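Local coordinates for RNA-dependent RNA Polymerase (Bombyx mori cytoplasmic polyhedrosis virus, PDB 6TZ0), which catalyses RNA-templated RNA synthesis, making plus strands in conservative transcription and minus strands in replication of the double-stranded viral genome, at residues R16-E21 against L780-G785; W256-L261 against T286-F291; S380-Y385 against V570-T575; E478-D483 against T743-K748. One frame throughout, in Å; residues are numbered along the deposited sequence.

Contact 1: R16-E21 against L780-G785; sequences RKFTRE and LGFFCG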
# COMPACT_ATOMS: atom_id res chain seq x y z
N ARG A 16 44.79 7.16 13.12
CA ARG A 16 43.32 7.23 13.21
C ARG A 16 42.87 8.30 14.20
O ARG A 16 41.82 8.16 14.84
CB ARG A 16 42.71 5.87 13.54
CG ARG A 16 42.95 4.85 12.45
CD ARG A 16 42.34 3.51 12.76
NE ARG A 16 42.71 2.51 11.77
CZ ARG A 16 42.36 1.23 11.83
NH1 ARG A 16 41.62 0.79 12.83
NH2 ARG A 16 42.76 0.39 10.88
N LYS A 17 43.65 9.37 14.31
CA LYS A 17 43.35 10.52 15.14
C LYS A 17 43.56 11.76 14.29
O LYS A 17 44.27 11.73 13.28
CB LYS A 17 44.25 10.60 16.38
CG LYS A 17 44.05 9.48 17.37
CD LYS A 17 44.99 9.65 18.53
CE LYS A 17 44.80 8.54 19.54
NZ LYS A 17 45.72 8.72 20.69
N PHE A 18 42.95 12.86 14.70
CA PHE A 18 43.10 14.12 13.99
C PHE A 18 43.94 15.08 14.83
O PHE A 18 43.46 15.63 15.82
CB PHE A 18 41.75 14.75 13.65
CG PHE A 18 40.98 13.99 12.62
CD1 PHE A 18 41.53 13.75 11.37
CD2 PHE A 18 39.67 13.61 12.85
CE1 PHE A 18 40.82 13.07 10.41
CE2 PHE A 18 38.95 12.95 11.88
CZ PHE A 18 39.53 12.67 10.66
N THR A 19 45.17 15.28 14.41
CA THR A 19 46.01 16.36 14.89
C THR A 19 45.76 17.57 13.99
O THR A 19 44.80 17.61 13.23
CB THR A 19 47.48 15.93 14.89
OG1 THR A 19 47.91 15.70 13.54
CG2 THR A 19 47.64 14.64 15.68
N ARG A 20 46.62 18.58 14.09
CA ARG A 20 46.50 19.70 13.17
C ARG A 20 47.27 19.48 11.88
O ARG A 20 47.00 20.15 10.88
CB ARG A 20 46.96 21.00 13.84
CG ARG A 20 46.06 21.43 14.98
CD ARG A 20 46.36 22.85 15.42
NE ARG A 20 47.72 23.02 15.92
CZ ARG A 20 48.09 22.82 17.18
NH1 ARG A 20 47.21 22.42 18.08
NH2 ARG A 20 49.35 23.02 17.54
N GLU A 21 48.23 18.55 11.88
CA GLU A 21 48.94 18.18 10.67
C GLU A 21 48.29 17.04 9.90
O GLU A 21 48.69 16.77 8.77
CB GLU A 21 50.39 17.79 10.99
CG GLU A 21 51.28 18.92 11.47
CD GLU A 21 51.19 19.17 12.96
OE1 GLU A 21 50.47 18.42 13.66
OE2 GLU A 21 51.84 20.12 13.45
N LEU A 780 33.73 4.20 6.80
CA LEU A 780 33.07 4.24 5.50
C LEU A 780 32.07 5.38 5.42
O LEU A 780 32.00 6.08 4.40
CB LEU A 780 32.39 2.91 5.24
CG LEU A 780 31.71 2.71 3.89
CD1 LEU A 780 32.73 2.81 2.79
CD2 LEU A 780 31.05 1.37 3.88
N GLY A 781 31.30 5.60 6.49
CA GLY A 781 30.41 6.75 6.52
C GLY A 781 31.13 8.08 6.55
O GLY A 781 30.66 9.06 5.95
N PHE A 782 32.28 8.15 7.24
CA PHE A 782 33.09 9.36 7.22
C PHE A 782 33.59 9.68 5.82
O PHE A 782 33.57 10.84 5.40
CB PHE A 782 34.27 9.24 8.18
CG PHE A 782 35.26 10.36 8.06
CD1 PHE A 782 34.96 11.63 8.53
CD2 PHE A 782 36.51 10.14 7.50
CE1 PHE A 782 35.88 12.65 8.41
CE2 PHE A 782 37.42 11.15 7.38
CZ PHE A 782 37.11 12.41 7.84
N PHE A 783 34.03 8.67 5.07
CA PHE A 783 34.52 8.97 3.73
C PHE A 783 33.40 9.23 2.74
O PHE A 783 33.60 9.99 1.79
CB PHE A 783 35.44 7.87 3.23
CG PHE A 783 36.82 7.98 3.77
CD1 PHE A 783 37.65 9.00 3.34
CD2 PHE A 783 37.31 7.08 4.69
CE1 PHE A 783 38.92 9.13 3.82
CE2 PHE A 783 38.58 7.20 5.17
CZ PHE A 783 39.38 8.23 4.74
N CYS A 784 32.21 8.64 2.93
CA CYS A 784 31.14 9.00 2.01
C CYS A 784 30.55 10.36 2.36
O CYS A 784 29.85 10.96 1.53
CB CYS A 784 30.04 7.94 2.00
SG CYS A 784 28.95 7.94 3.41
N GLY A 785 30.79 10.86 3.57
CA GLY A 785 30.50 12.25 3.84
C GLY A 785 31.60 13.19 3.37
O GLY A 785 31.32 14.34 3.00
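F18 and F782 meet ring to ring, and they carry the whole of this small buried contact. The closest pair is F18 CZ and F782 CZ, 3.7 Å apart. F782 CE2 follows, 4.2 Å from F18 CZ. The two side chains come from opposite directions. Their planes are inclined by 50° and their centroids lie 5.8 Å apart, so the pair is oblique.

The torsions aim both rings at the meeting point. F782 leaves its helix with CG opposite the backbone N (chi1 171°). F18 has its CG on the far side from the carbonyl carbon (chi1 -69°). F782 CD2 also lies 4.1 Å above the centre of the F783 ring, the next residue of helix 774-786.

Further out, F18 stacks on F12 and meets F23 edge-to-face. F782 also touches F838. The backbone of F18 is hydrogen-bonded to P849 and E851. One residue on, T19 is the N-cap of helix 20-35, and E21 N gives T19 OG1 a weak capping bond of 3.3 Å.

The contact thus ties the chain just before an N-terminal helix to helix 774-786, away from the annotated sites. It contains no hydrogen bond and no charge pair. Its chemistry is that of an aromatic cluster, which implies dispersion and hydrophobic packing rather than directional bonding.

Contact 2: W256-L261 against T286-F291; sequences WYQEAL and TSEPHF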
# COMPACT_ATOMS: atom_id res chain seq x y z
N TRP A 256 21.38 -23.61 3.27
CA TRP A 256 22.28 -24.65 3.76
C TRP A 256 22.54 -24.56 5.26
O TRP A 256 23.09 -25.51 5.83
CB TRP A 256 23.62 -24.55 3.01
CG TRP A 256 24.23 -23.19 3.14
CD1 TRP A 256 24.03 -22.13 2.31
CD2 TRP A 256 25.10 -22.73 4.18
NE1 TRP A 256 24.72 -21.04 2.76
CE2 TRP A 256 25.39 -21.38 3.91
CE3 TRP A 256 25.67 -23.33 5.30
CZ2 TRP A 256 26.22 -20.63 4.72
CZ3 TRP A 256 26.48 -22.57 6.11
CH2 TRP A 256 26.75 -21.24 5.81
N TYR A 257 22.18 -23.43 5.90
CA TYR A 257 22.63 -23.18 7.27
C TYR A 257 21.95 -24.10 8.26
O TYR A 257 22.51 -24.37 9.32
CB TYR A 257 22.39 -21.72 7.66
CG TYR A 257 20.95 -21.35 7.95
CD1 TYR A 257 20.08 -21.05 6.92
CD2 TYR A 257 20.50 -21.22 9.26
CE1 TYR A 257 18.78 -20.69 7.18
CE2 TYR A 257 19.20 -20.87 9.53
CZ TYR A 257 18.34 -20.60 8.48
OH TYR A 257 17.04 -20.24 8.75
N GLN A 258 20.77 -24.61 7.92
CA GLN A 258 20.08 -25.55 8.78
C GLN A 258 20.82 -26.89 8.82
O GLN A 258 20.98 -27.48 9.89
CB GLN A 258 18.65 -25.72 8.28
CG GLN A 258 17.72 -26.45 9.19
CD GLN A 258 16.31 -26.41 8.67
OE1 GLN A 258 16.06 -25.92 7.58
NE2 GLN A 258 15.38 -26.88 9.47
N GLU A 259 21.34 -27.34 7.67
CA GLU A 259 22.16 -28.54 7.65
C GLU A 259 23.50 -28.32 8.34
O GLU A 259 24.00 -29.23 9.01
CB GLU A 259 22.38 -28.98 6.21
CG GLU A 259 23.15 -30.28 6.07
CD GLU A 259 23.33 -30.68 4.63
OE1 GLU A 259 22.83 -29.95 3.75
OE2 GLU A 259 23.98 -31.71 4.37
N ALA A 260 24.08 -27.13 8.19
CA ALA A 260 25.33 -26.83 8.88
C ALA A 260 25.15 -26.84 10.39
O ALA A 260 25.97 -27.43 11.12
CB ALA A 260 25.87 -25.47 8.42
N LEU A 261 24.07 -26.23 10.88
CA LEU A 261 23.80 -26.19 12.30
C LEU A 261 23.38 -27.55 12.83
O LEU A 261 23.60 -27.84 14.01
CB LEU A 261 22.72 -25.14 12.57
CG LEU A 261 22.49 -24.63 13.98
CD1 LEU A 261 23.68 -23.83 14.46
CD2 LEU A 261 21.26 -23.78 13.97
N THR A 286 21.62 -29.52 18.61
CA THR A 286 21.14 -28.81 17.44
C THR A 286 20.87 -29.75 16.28
O THR A 286 20.74 -29.29 15.14
CB THR A 286 22.12 -27.72 17.02
OG1 THR A 286 23.40 -28.29 16.74
CG2 THR A 286 22.25 -26.67 18.10
N SER A 287 20.79 -31.04 16.55
CA SER A 287 20.38 -32.00 15.53
C SER A 287 18.90 -31.81 15.21
O SER A 287 18.13 -31.33 16.05
CB SER A 287 20.65 -33.42 16.01
OG SER A 287 19.87 -33.72 17.14
N GLU A 288 18.51 -32.19 14.01
CA GLU A 288 17.17 -31.94 13.49
C GLU A 288 16.37 -33.23 13.44
O GLU A 288 16.94 -34.33 13.41
CB GLU A 288 17.27 -31.32 12.09
CG GLU A 288 17.96 -29.97 12.06
CD GLU A 288 17.18 -28.88 12.78
OE1 GLU A 288 15.94 -28.93 12.77
OE2 GLU A 288 17.82 -27.98 13.35
N PRO A 289 15.03 -33.15 13.44
CA PRO A 289 14.22 -34.36 13.28
C PRO A 289 14.32 -34.93 11.88
O PRO A 289 14.87 -34.32 10.96
CB PRO A 289 12.80 -33.86 13.57
CG PRO A 289 12.98 -32.65 14.38
CD PRO A 289 14.21 -32.00 13.86
N HIS A 290 13.77 -36.13 11.71
CA HIS A 290 14.02 -36.91 10.51
C HIS A 290 13.29 -36.37 9.29
O HIS A 290 13.73 -36.59 8.16
CB HIS A 290 13.65 -38.38 10.74
CG HIS A 290 12.19 -38.60 10.96
ND1 HIS A 290 11.31 -38.82 9.93
CD2 HIS A 290 11.46 -38.63 12.10
CE1 HIS A 290 10.09 -38.98 10.42
NE2 HIS A 290 10.16 -38.86 11.74
N PHE A 291 12.17 -35.67 9.49
CA PHE A 291 11.47 -35.05 8.38
C PHE A 291 12.15 -33.77 7.90
O PHE A 291 11.83 -33.28 6.82
CB PHE A 291 10.01 -34.79 8.75
CG PHE A 291 9.82 -34.07 10.07
CD1 PHE A 291 9.84 -32.69 10.14
CD2 PHE A 291 9.61 -34.79 11.23
CE1 PHE A 291 9.67 -32.04 11.35
CE2 PHE A 291 9.42 -34.15 12.43
CZ PHE A 291 9.46 -32.77 12.49
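T286 and L261 share the one hydrogen bond of the contact. The hydroxyl of T286 donates, and T286 OG1 lies 2.8 Å from L261 O. The C=O...donor angle is 165°, so the hydroxyl sits nearly on the extension of the carbonyl bond. T286 puts OG1 between its backbone N and carbonyl carbon (chi1 58°), which turns the hydroxyl to this acceptor. L261 lies near the C-terminal end of helix 257-264, where carbonyls run short of partners within the helix.

Apolar contact is slight. L261 CG approaches T286 CB at 4.4 Å, and the L261 side chain also packs on N718 and V728.

The remaining pair is polar but not bonded. Q258 NE2 stands 3.9 Å from E288 OE1, and the two side chains cross at about a right angle. The amide and carboxylate planes are 82° apart. Q258 is extended, while E288 bends at chi2. Each group has a partner elsewhere: E288 OE1 accepts from Q717 N, and Q258 NE2 makes a weak bond to L715 O. E288 N is bonded to H262 ND1.

Backbone bonding between T286 and G265 brings the chain ends around strands 266-272 and 278-285 together, consistent with a beta hairpin that starts just after the helix. Through Q258, E288 and L261 this N-terminal corner also touches strand 711-716 and the residues that follow it. That strand pairs with 541-548, which carries the magnesium ligand D547. The contact therefore probably lies against the flank of the polymerase palm; the side chains of Q258 and D547 are about 12 Å apart.

Contact 3: S380-Y385 against V570-T575; sequences SLKQKY and VASKCT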
# COMPACT_ATOMS: atom_id res chain seq x y z
N SER A 380 -25.85 -11.51 -3.01
CA SER A 380 -25.87 -12.14 -1.69
C SER A 380 -25.82 -11.12 -0.57
O SER A 380 -25.01 -10.19 -0.59
CB SER A 380 -24.70 -13.11 -1.56
OG SER A 380 -24.68 -13.70 -0.28
N LEU A 381 -26.70 -11.30 0.41
CA LEU A 381 -26.70 -10.55 1.66
C LEU A 381 -26.33 -11.39 2.87
O LEU A 381 -25.88 -10.84 3.87
CB LEU A 381 -28.08 -9.92 1.89
CG LEU A 381 -28.47 -8.72 1.04
CD1 LEU A 381 -29.91 -8.43 1.17
CD2 LEU A 381 -27.72 -7.52 1.52
N LYS A 382 -26.49 -12.70 2.79
CA LYS A 382 -26.21 -13.60 3.89
C LYS A 382 -25.89 -14.97 3.32
O LYS A 382 -26.59 -15.45 2.43
CB LYS A 382 -27.40 -13.68 4.84
CG LYS A 382 -27.15 -14.41 6.12
CD LYS A 382 -28.41 -14.44 6.94
CE LYS A 382 -28.78 -13.05 7.42
NZ LYS A 382 -27.79 -12.54 8.41
N GLN A 383 -24.85 -15.60 3.85
CA GLN A 383 -24.36 -16.84 3.26
C GLN A 383 -23.59 -17.64 4.30
O GLN A 383 -23.13 -17.11 5.31
CB GLN A 383 -23.51 -16.53 2.03
CG GLN A 383 -22.44 -15.53 2.30
CD GLN A 383 -21.72 -15.11 1.05
OE1 GLN A 383 -22.03 -15.59 -0.03
NE2 GLN A 383 -20.76 -14.21 1.19
N LYS A 384 -23.47 -18.94 4.03
CA LYS A 384 -22.95 -19.89 5.01
C LYS A 384 -22.38 -21.07 4.25
O LYS A 384 -22.89 -21.45 3.20
CB LYS A 384 -24.06 -20.32 5.97
CG LYS A 384 -23.61 -21.11 7.18
CD LYS A 384 -24.79 -21.40 8.07
CE LYS A 384 -24.35 -21.98 9.40
NZ LYS A 384 -23.74 -23.32 9.26
N TYR A 385 -21.31 -21.66 4.79
CA TYR A 385 -20.65 -22.78 4.13
C TYR A 385 -21.23 -24.11 4.55
O TYR A 385 -21.57 -24.32 5.72
CB TYR A 385 -19.14 -22.76 4.42
CG TYR A 385 -18.40 -21.76 3.58
CD1 TYR A 385 -17.99 -22.08 2.30
CD2 TYR A 385 -18.15 -20.48 4.05
CE1 TYR A 385 -17.34 -21.17 1.52
CE2 TYR A 385 -17.48 -19.57 3.28
CZ TYR A 385 -17.09 -19.92 2.02
OH TYR A 385 -16.43 -19.00 1.24
N VAL A 570 -20.91 -9.79 10.14
CA VAL A 570 -20.79 -8.64 11.02
C VAL A 570 -21.68 -7.50 10.54
O VAL A 570 -22.30 -6.80 11.34
CB VAL A 570 -19.32 -8.20 11.12
CG1 VAL A 570 -19.18 -7.01 12.04
CG2 VAL A 570 -18.47 -9.33 11.61
N ALA A 571 -21.81 -7.34 9.22
CA ALA A 571 -22.63 -6.27 8.67
C ALA A 571 -24.11 -6.52 8.90
O ALA A 571 -24.88 -5.57 9.09
CB ALA A 571 -22.35 -6.11 7.18
N SER A 572 -24.54 -7.78 8.90
CA SER A 572 -25.94 -8.07 9.20
C SER A 572 -26.23 -7.88 10.68
O SER A 572 -27.32 -7.42 11.04
CB SER A 572 -26.28 -9.49 8.77
OG SER A 572 -25.64 -10.42 9.61
N LYS A 573 -25.28 -8.21 11.55
CA LYS A 573 -25.55 -8.08 12.98
C LYS A 573 -25.56 -6.64 13.49
O LYS A 573 -26.14 -6.38 14.54
CB LYS A 573 -24.56 -8.89 13.81
CG LYS A 573 -24.81 -10.39 13.80
CD LYS A 573 -23.76 -11.11 14.61
CE LYS A 573 -24.12 -12.58 14.79
NZ LYS A 573 -24.11 -13.34 13.51
N CYS A 574 -24.94 -5.70 12.78
CA CYS A 574 -24.76 -4.37 13.35
C CYS A 574 -25.98 -3.49 13.08
O CYS A 574 -26.97 -3.91 12.50
CB CYS A 574 -23.48 -3.73 12.81
SG CYS A 574 -23.47 -3.38 11.05
N THR A 575 -25.90 -2.24 13.54
CA THR A 575 -26.96 -1.25 13.35
C THR A 575 -26.27 0.08 13.04
O THR A 575 -25.98 0.87 13.94
CB THR A 575 -27.85 -1.15 14.58
OG1 THR A 575 -28.36 -2.45 14.90
CG2 THR A 575 -29.03 -0.22 14.33
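K382, which reaches over to S572, belongs to a classic beta bulge: L381 and K382 both face M373 on the neighbouring strand. The bulge lies in strand 380-384, an outermost strand of a four-stranded antiparallel sheet in the central polymerase domain. S572 sits in the last turn of helix 557-573.

The contact is a single reach of a lysine. K382 starts with CG opposite its backbone N (chi1 -171°) and runs straight to CD. It then bends at chi3 (-68°) and again at chi4 (-67°), which curls the ammonium group back to the helix. K382 NZ comes 3.4 Å from S572 CB and 3.2 Å from S572 OG. S572 points its CB at the strand, with OG between the backbone N and the carbonyl carbon. The hydroxyl is already engaged inside its own helix, bonded to D569 O and weakly to L568 O. K382 NZ also stays 6.3 Å from K573 NZ, a like charge that probably disfavours closer approach.

Beside the lysine, S380 OG makes a weak bond of 3.3 Å to Q383 OE1, spanning the bulge. Q383 NE2 in turn has a weak bond to D561 OD1, a weak tie between the strand and helix 557-573.

Around this surface contact, L381 O accepts from W606 NE1 of helix 604-614, and that tryptophan also touches A571 and S572. V570 packs on helix 401-409. Helix 557-573 thus touches helix 401-409, helix 604-614 and the edge strand, with Q383 and Y385 resting on its earlier turns.

Contact 4: E478-D483 against T743-K748; sequences ERQQSD and TREDTK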
# COMPACT_ATOMS: atom_id res chain seq x y z
N GLU A 478 4.77 0.86 -10.31
CA GLU A 478 5.76 -0.15 -9.98
C GLU A 478 6.52 0.22 -8.71
O GLU A 478 6.29 1.27 -8.10
CB GLU A 478 6.66 -0.39 -11.19
CG GLU A 478 7.31 0.86 -11.75
CD GLU A 478 8.62 1.16 -11.08
OE1 GLU A 478 9.16 0.22 -10.47
OE2 GLU A 478 9.11 2.30 -11.17
N ARG A 479 7.45 -0.64 -8.31
CA ARG A 479 8.16 -0.50 -7.05
C ARG A 479 9.59 -0.99 -7.23
O ARG A 479 9.91 -1.68 -8.20
CB ARG A 479 7.43 -1.29 -5.94
CG ARG A 479 7.88 -1.04 -4.51
CD ARG A 479 7.07 -1.81 -3.49
NE ARG A 479 7.65 -1.67 -2.15
CZ ARG A 479 7.42 -0.66 -1.33
NH1 ARG A 479 6.61 0.33 -1.70
NH2 ARG A 479 8.00 -0.62 -0.14
N GLN A 480 10.49 -0.55 -6.35
CA GLN A 480 11.79 -1.17 -6.18
C GLN A 480 11.97 -1.61 -4.74
O GLN A 480 11.55 -0.91 -3.82
CB GLN A 480 12.94 -0.24 -6.53
CG GLN A 480 13.36 -0.16 -7.97
CD GLN A 480 12.40 0.61 -8.83
OE1 GLN A 480 11.87 0.09 -9.80
NE2 GLN A 480 12.17 1.87 -8.48
N GLN A 481 12.58 -2.78 -4.57
CA GLN A 481 13.30 -3.10 -3.35
C GLN A 481 14.34 -4.16 -3.70
O GLN A 481 14.18 -4.91 -4.66
CB GLN A 481 12.40 -3.57 -2.20
CG GLN A 481 11.64 -4.85 -2.40
CD GLN A 481 10.77 -5.15 -1.19
OE1 GLN A 481 10.79 -4.41 -0.21
NE2 GLN A 481 10.00 -6.23 -1.25
N SER A 482 15.41 -4.17 -2.92
CA SER A 482 16.53 -5.06 -3.20
C SER A 482 16.16 -6.50 -2.86
O SER A 482 15.27 -6.76 -2.04
CB SER A 482 17.76 -4.63 -2.42
OG SER A 482 17.55 -4.71 -1.03
N ASP A 483 16.85 -7.43 -3.53
CA ASP A 483 16.74 -8.88 -3.33
C ASP A 483 15.32 -9.39 -3.61
O ASP A 483 14.88 -10.39 -3.05
CB ASP A 483 17.20 -9.27 -1.91
CG ASP A 483 17.64 -10.71 -1.81
OD1 ASP A 483 17.66 -11.39 -2.85
OD2 ASP A 483 17.94 -11.16 -0.69
N THR A 743 22.41 2.85 -3.34
CA THR A 743 21.38 2.91 -4.36
C THR A 743 20.07 3.42 -3.77
O THR A 743 19.92 3.52 -2.56
CB THR A 743 21.17 1.54 -5.02
OG1 THR A 743 20.70 0.61 -4.04
CG2 THR A 743 22.47 1.02 -5.59
N ARG A 744 19.13 3.76 -4.65
CA ARG A 744 17.82 4.25 -4.25
C ARG A 744 16.71 3.58 -5.04
O ARG A 744 16.95 2.81 -5.97
CB ARG A 744 17.68 5.76 -4.44
CG ARG A 744 18.49 6.58 -3.51
CD ARG A 744 18.26 8.05 -3.75
NE ARG A 744 16.90 8.45 -3.40
CZ ARG A 744 16.53 8.82 -2.18
NH1 ARG A 744 17.41 8.84 -1.20
NH2 ARG A 744 15.27 9.16 -1.95
N GLU A 745 15.47 3.89 -4.64
CA GLU A 745 14.31 3.49 -5.42
C GLU A 745 14.06 4.47 -6.56
O GLU A 745 13.78 4.06 -7.69
CB GLU A 745 13.08 3.38 -4.52
CG GLU A 745 11.81 2.99 -5.25
CD GLU A 745 10.62 2.81 -4.33
OE1 GLU A 745 10.78 3.01 -3.11
OE2 GLU A 745 9.53 2.46 -4.84
N ASP A 746 14.18 5.76 -6.28
CA ASP A 746 13.97 6.79 -7.28
C ASP A 746 15.20 7.68 -7.39
O ASP A 746 15.93 7.89 -6.42
CB ASP A 746 12.73 7.63 -6.94
CG ASP A 746 12.75 8.18 -5.52
OD1 ASP A 746 13.62 7.77 -4.73
OD2 ASP A 746 11.90 9.03 -5.21
N THR A 747 15.43 8.19 -8.60
CA THR A 747 16.46 9.20 -8.80
C THR A 747 15.94 10.53 -8.28
O THR A 747 14.85 10.97 -8.67
CB THR A 747 16.84 9.31 -10.27
OG1 THR A 747 17.36 8.05 -10.73
CG2 THR A 747 17.90 10.38 -10.46
N LYS A 748 16.70 11.16 -7.40
CA LYS A 748 16.27 12.40 -6.78
C LYS A 748 17.49 13.23 -6.43
O LYS A 748 18.45 12.71 -5.86
CB LYS A 748 15.44 12.11 -5.52
CG LYS A 748 14.83 13.34 -4.88
CD LYS A 748 14.11 12.98 -3.58
CE LYS A 748 12.80 12.26 -3.85
NZ LYS A 748 12.03 12.02 -2.61
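E745 lies across Q480 and R479, where two irregular loops meet. Segment 478-483 lies in the loop between strands 474-477 and 489-491. Its place, with R479 and the UTP-binding R485 in the same loop, is consistent with motif F of the polymerase fingers. The side chains of R479 and R485 are about 9 Å apart.

Followed outward, E745 first sets CB beside Q480 CB. Its CG then comes closer, 3.7 Å from the same Q480 CB. The chain is extended, with CG opposite the backbone N (chi1 179°), which carries the carboxylate to the backbone of Q480. E745 CD lies 3.9 Å from both Q480 N and Q480 O. At the tip, E745 OE2 is 3.5 Å from Q480 N and 3.9 Å from R479 CG. The carboxylate meets the aliphatic part of R479, not its charge: R479 NH1 is still 4.8 Å from E745 OE2, and the guanidinium and carboxylate planes are 71° apart.

The E745 loop is also tied to itself. R744 NH2 pairs with D746 OD1, and K748 adds a long, weak pair to D746 OD2. R744 NH1 also pairs with E759. R744 NE donates to D746 O, and that oxygen lies in the guanidinium plane.

How the contacts relate
Contacts 1 and 2 are buried, contact 4 is partly buried, and contact 3 lies at the surface. Contact 4 is the most central, about 12 Å from the chain centre; contact 3 is the farthest, about 40 Å. Contacts 1 and 3 lie on opposite sides of that centre. Contacts 1, 2 and 3 each involve a helix, whereas contact 4 joins two loops. The first segment of contact 4 and both segments of contact 3 share the central polymerase domain. Chemistry follows place: aromatic packing in contact 1, a directed hydroxyl bond in contact 2, a lysine reaching a serine at the surface in contact 3, and mixed aliphatic and polar packing near the nucleotide site in contact 4.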